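Local coordinates for dual specificity protein phosphatase 12 (Homo sapiens, PDB 4KI9), which removes phosphate from phosphotyrosine and from phosphoserine or phosphothreonine residues of proteins, and is present here as its catalytic domain, at residues 66-71 and 97-102; 103-108 and 137-142. The protein carries 2 engineered substitutions. All coordinates share one frame; numbering follows the deposited sequence.

Interaction 1 of 2, residues 66-71 and 97-102; sequences SHLDRA and VAIITA. Engineered in segment 66-71: Ala-71 (natural residue Cys).
Leu-68 lays its CD2 methyl against two residues of helix 95-108, meeting CD1 of Ile-99 at 3.6 Å and CB of Ala-102 at 3.8 Å. The leucine stands in the first turn of helix 68-80. Its CG lies anti to the carbonyl carbon (chi1 -67°), which carries the branched end across to the facing helix although the first bond of the side chain does not aim there. Ile-99 answers in the same manner: CG1 is likewise anti to its carbonyl carbon, and the further bend at chi2 (-55°) brings CD1 forward to touch that methyl and also CB of Ala-71, at 4.0 Å. The CG2 branch of the same isoleucine also flanks Ala-71, with CG2 to CB at 4.1 Å, and the two larger side chains meet obliquely. Ala-71 is an engineered replacement for the natural cysteine, and its methyl points toward helix 95-108, while that of Ala-102 points toward helix 68-80. In the protein tyrosine phosphatase fold, helix 95-108 follows the phosphate-binding loop and runs through the core of the domain; this contact packs helix 68-80 against it, with Ile-99 about one turn beyond the substrate-binding Arg-95. Ile-99 has its side chain about 6 Å from that of Arg-95 and about 8 Å from that of Ser-89, which replaces the predicted nucleophilic cysteine. On the same helix, Thr-101 turns its hydroxyl back to the carbonyl of Val-97, OG1 to O at 2.8 Å, from above the carbonyl plane and from the face opposite to the Thr-101 backbone N-H. Leu-136 of helix 130-141 touches both Leu-68 and Ala-102, adding a third helix to this buried apolar cluster.

Interaction 2 of 2, residues 103-108 and 137-142; sequences FLMKTD and KLYQAM
Within the helical layer of the phosphatase domain, the C-terminal half of helix 95-108 lies beside the end of helix 130-141, the short segments running nearly parallel at 12° with their axes 10.9 Å apart. That separation is bridged by side chains. Met-105 points toward the neighbouring helix, and the bend at its last torsion (chi3 63°) delivers CE between two residues: it rests 3.8 Å from CB of Gln-140 and 4.2 Å from CD2 of Tyr-139, the latter at the edge of the ring and near its plane. Lys-106, extended along its whole length, crosses the tyrosine side chain at about a right angle, and its CD makes a van der Waals contact with the hydroxyl oxygen, OH of Tyr-139, at 3.3 Å. The polar ends of this pair converge on a common acceptor outside the two segments, Asp-69 of helix 68-80, whose OD2 takes both a salt bridge from NZ of Lys-106 and a hydrogen bond with OH of Tyr-139. Were Lys-106 replaced by an alanine, the Asp-69 carboxylate would probably lose its charged partner, and the tyrosine hydroxyl the aliphatic chain packed along it. Gln-140 is engaged elsewhere, its OE1 accepting a bond from the backbone N of Phe-112 at the start of helix 112-122. Away from the substrate-binding loop, this is side-by-side packing of near-parallel helices in the alpha/beta phosphatase fold.

Overall arrangement
From the N terminus, strands 2-5, 8-11, 27-34 and 50-55 precede the first contact. Interaction 1 then closes a connection that leaves helix 68-80, passes through strand 84-88 and the substrate-binding loop, and returns in helix 95-108. Interaction 2 opens directly afterwards on that same helix and closes through helix 112-122 to the end of helix 130-141. The two are therefore in series, neither nested nor crossed, with centres about 9 Å apart. Asp-69, in the first segment of interaction 1, reaches across to interaction 2, and CD1 of Leu-68 packs on the Tyr-139 ring. Together they tie helices 68-80 and 130-141 to the shared helix 95-108.

Interaction 1 of 2, residues 66-71 and 97-102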
# COMPACT_ATOMS: atom_id res chain seq x y z
N SER A 66 4.87 3.07 9.78
CA SER A 66 5.92 4.07 9.68
C SER A 66 6.25 4.43 8.24
O SER A 66 6.78 5.51 7.98
CB SER A 66 7.17 3.59 10.42
OG SER A 66 6.92 3.45 11.82
N HIS A 67 5.93 3.54 7.30
CA HIS A 67 6.21 3.75 5.87
C HIS A 67 5.04 4.27 5.04
O HIS A 67 5.19 4.51 3.83
CB HIS A 67 6.72 2.45 5.25
CG HIS A 67 7.93 1.90 5.93
ND1 HIS A 67 7.84 1.05 7.01
CD2 HIS A 67 9.24 2.13 5.73
CE1 HIS A 67 9.06 0.75 7.42
NE2 HIS A 67 9.93 1.39 6.66
N LEU A 68 3.87 4.43 5.66
CA LEU A 68 2.65 4.73 4.91
C LEU A 68 2.65 6.09 4.22
O LEU A 68 2.19 6.20 3.09
CB LEU A 68 1.39 4.59 5.79
CG LEU A 68 1.04 3.18 6.27
CD1 LEU A 68 -0.23 3.19 7.18
CD2 LEU A 68 0.88 2.23 5.07
N ASP A 69 3.14 7.14 4.88
CA ASP A 69 3.19 8.44 4.22
C ASP A 69 4.13 8.43 3.00
O ASP A 69 3.79 9.01 1.99
CB ASP A 69 3.57 9.55 5.19
CG ASP A 69 2.38 10.01 6.06
OD1 ASP A 69 2.62 10.69 7.07
OD2 ASP A 69 1.22 9.70 5.74
N ARG A 70 5.27 7.75 3.10
CA ARG A 70 6.20 7.61 1.96
C ARG A 70 5.54 6.84 0.81
O ARG A 70 5.63 7.23 -0.37
CB ARG A 70 7.45 6.82 2.38
CG ARG A 70 8.46 7.57 3.27
CD ARG A 70 9.45 6.54 3.90
NE ARG A 70 10.61 7.19 4.49
CZ ARG A 70 11.73 6.56 4.88
NH1 ARG A 70 11.86 5.23 4.76
NH2 ARG A 70 12.72 7.26 5.40
N ALA A 71 4.87 5.76 1.14
CA ALA A 71 4.23 4.93 0.14
C ALA A 71 3.12 5.71 -0.54
O ALA A 71 3.03 5.74 -1.78
CB ALA A 71 3.65 3.67 0.79
N VAL A 97 -2.54 -4.75 -0.32
CA VAL A 97 -3.88 -4.34 0.09
C VAL A 97 -3.86 -3.25 1.17
O VAL A 97 -4.60 -2.28 1.09
CB VAL A 97 -4.70 -5.57 0.57
CG1 VAL A 97 -5.97 -5.13 1.26
CG2 VAL A 97 -5.02 -6.48 -0.61
N ALA A 98 -3.01 -3.42 2.18
CA ALA A 98 -2.84 -2.39 3.21
C ALA A 98 -2.38 -1.04 2.62
O ALA A 98 -2.89 0.03 2.98
CB ALA A 98 -1.87 -2.86 4.28
N ILE A 99 -1.42 -1.09 1.71
CA ILE A 99 -0.91 0.14 1.10
C ILE A 99 -1.99 0.85 0.29
O ILE A 99 -2.16 2.06 0.39
CB ILE A 99 0.32 -0.13 0.18
CG1 ILE A 99 1.50 -0.63 1.01
CG2 ILE A 99 0.72 1.12 -0.59
CD1 ILE A 99 1.91 0.29 2.16
N ILE A 100 -2.71 0.09 -0.53
CA ILE A 100 -3.80 0.68 -1.32
C ILE A 100 -4.84 1.32 -0.40
O ILE A 100 -5.29 2.44 -0.63
CB ILE A 100 -4.49 -0.37 -2.20
CG1 ILE A 100 -3.51 -0.86 -3.28
CG2 ILE A 100 -5.73 0.21 -2.87
CD1 ILE A 100 -3.14 0.24 -4.26
N THR A 101 -5.21 0.59 0.65
CA THR A 101 -6.20 1.08 1.60
C THR A 101 -5.72 2.40 2.22
O THR A 101 -6.49 3.36 2.30
CB THR A 101 -6.52 0.05 2.70
OG1 THR A 101 -6.94 -1.18 2.08
CG2 THR A 101 -7.65 0.56 3.62
N ALA A 102 -4.44 2.46 2.60
CA ALA A 102 -3.90 3.67 3.19
C ALA A 102 -4.00 4.83 2.20
O ALA A 102 -4.32 5.97 2.56
CB ALA A 102 -2.46 3.46 3.63

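Interaction 2 of 2, residues 103-108 and 137-142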
# COMPACT_ATOMS: atom_id res chain seq x y z
N PHE A 103 -3.72 4.55 0.94
CA PHE A 103 -3.81 5.58 -0.10
C PHE A 103 -5.23 6.11 -0.26
O PHE A 103 -5.47 7.31 -0.35
CB PHE A 103 -3.33 5.02 -1.43
CG PHE A 103 -3.51 5.97 -2.58
CD1 PHE A 103 -2.56 6.95 -2.84
CD2 PHE A 103 -4.64 5.88 -3.38
CE1 PHE A 103 -2.72 7.82 -3.90
CE2 PHE A 103 -4.82 6.75 -4.43
CZ PHE A 103 -3.86 7.72 -4.69
N LEU A 104 -6.18 5.19 -0.31
CA LEU A 104 -7.59 5.55 -0.40
C LEU A 104 -7.99 6.35 0.83
O LEU A 104 -8.65 7.37 0.71
CB LEU A 104 -8.47 4.31 -0.54
CG LEU A 104 -8.34 3.54 -1.85
CD1 LEU A 104 -9.28 2.33 -1.87
CD2 LEU A 104 -8.60 4.47 -3.05
N MET A 105 -7.56 5.90 2.01
CA MET A 105 -7.84 6.62 3.25
C MET A 105 -7.34 8.06 3.22
O MET A 105 -8.08 9.00 3.50
CB MET A 105 -7.22 5.89 4.45
CG MET A 105 -7.89 4.56 4.81
SD MET A 105 -6.97 3.64 6.05
CE MET A 105 -7.06 4.76 7.44
N LYS A 106 -6.07 8.25 2.88
CA LYS A 106 -5.48 9.58 2.95
C LYS A 106 -5.98 10.52 1.86
O LYS A 106 -6.33 11.66 2.15
CB LYS A 106 -3.94 9.50 2.94
CG LYS A 106 -3.27 10.83 3.23
CD LYS A 106 -1.76 10.69 3.39
CE LYS A 106 -1.19 11.97 3.99
NZ LYS A 106 0.22 11.82 4.45
N THR A 107 -6.05 10.04 0.61
CA THR A 107 -6.50 10.91 -0.48
C THR A 107 -7.97 11.33 -0.32
O THR A 107 -8.31 12.50 -0.51
CB THR A 107 -6.29 10.28 -1.88
OG1 THR A 107 -6.90 8.99 -1.94
CG2 THR A 107 -4.81 10.16 -2.19
N ASP A 108 -8.82 10.38 0.04
CA ASP A 108 -10.24 10.65 0.19
C ASP A 108 -10.65 11.07 1.60
O ASP A 108 -11.83 11.38 1.83
CB ASP A 108 -11.06 9.42 -0.22
CG ASP A 108 -10.88 9.05 -1.67
OD1 ASP A 108 -11.25 7.91 -2.03
OD2 ASP A 108 -10.37 9.87 -2.45
N LYS A 137 -5.90 1.72 11.54
CA LYS A 137 -6.76 2.41 12.50
C LYS A 137 -5.98 3.51 13.20
O LYS A 137 -6.48 4.61 13.40
CB LYS A 137 -7.38 1.41 13.50
CG LYS A 137 -8.43 0.54 12.83
CD LYS A 137 -9.07 -0.45 13.78
CE LYS A 137 -10.06 -1.32 13.02
NZ LYS A 137 -10.33 -2.61 13.71
N LEU A 138 -4.72 3.22 13.54
CA LEU A 138 -3.85 4.23 14.14
C LEU A 138 -3.59 5.38 13.17
O LEU A 138 -3.60 6.53 13.57
CB LEU A 138 -2.51 3.62 14.56
CG LEU A 138 -2.60 2.49 15.59
CD1 LEU A 138 -1.22 2.18 16.10
CD2 LEU A 138 -3.53 2.84 16.74
N TYR A 139 -3.34 5.04 11.91
CA TYR A 139 -3.17 6.01 10.83
C TYR A 139 -4.36 6.99 10.76
O TYR A 139 -4.16 8.20 10.72
CB TYR A 139 -3.02 5.27 9.51
CG TYR A 139 -2.44 6.04 8.33
CD1 TYR A 139 -1.22 6.72 8.44
CD2 TYR A 139 -3.06 6.02 7.09
CE1 TYR A 139 -0.66 7.39 7.35
CE2 TYR A 139 -2.52 6.69 5.99
CZ TYR A 139 -1.32 7.35 6.13
OH TYR A 139 -0.77 8.01 5.05
N GLN A 140 -5.58 6.46 10.75
CA GLN A 140 -6.78 7.29 10.80
C GLN A 140 -6.82 8.14 12.08
O GLN A 140 -7.02 9.36 12.04
CB GLN A 140 -8.04 6.41 10.72
CG GLN A 140 -9.37 7.17 10.88
CD GLN A 140 -10.57 6.24 10.83
OE1 GLN A 140 -10.49 5.12 10.31
NE2 GLN A 140 -11.70 6.70 11.37
N ALA A 141 -6.61 7.49 13.22
CA ALA A 141 -6.65 8.18 14.51
C ALA A 141 -5.64 9.33 14.57
O ALA A 141 -5.86 10.31 15.26
CB ALA A 141 -6.42 7.20 15.66
N MET A 142 -4.53 9.21 13.83
CA MET A 142 -3.54 10.28 13.75
C MET A 142 -3.88 11.37 12.71
O MET A 142 -3.15 12.34 12.54
CB MET A 142 -2.14 9.71 13.47
CG MET A 142 -1.50 8.95 14.65
SD MET A 142 0.21 8.40 14.31
CE MET A 142 -0.11 7.13 13.09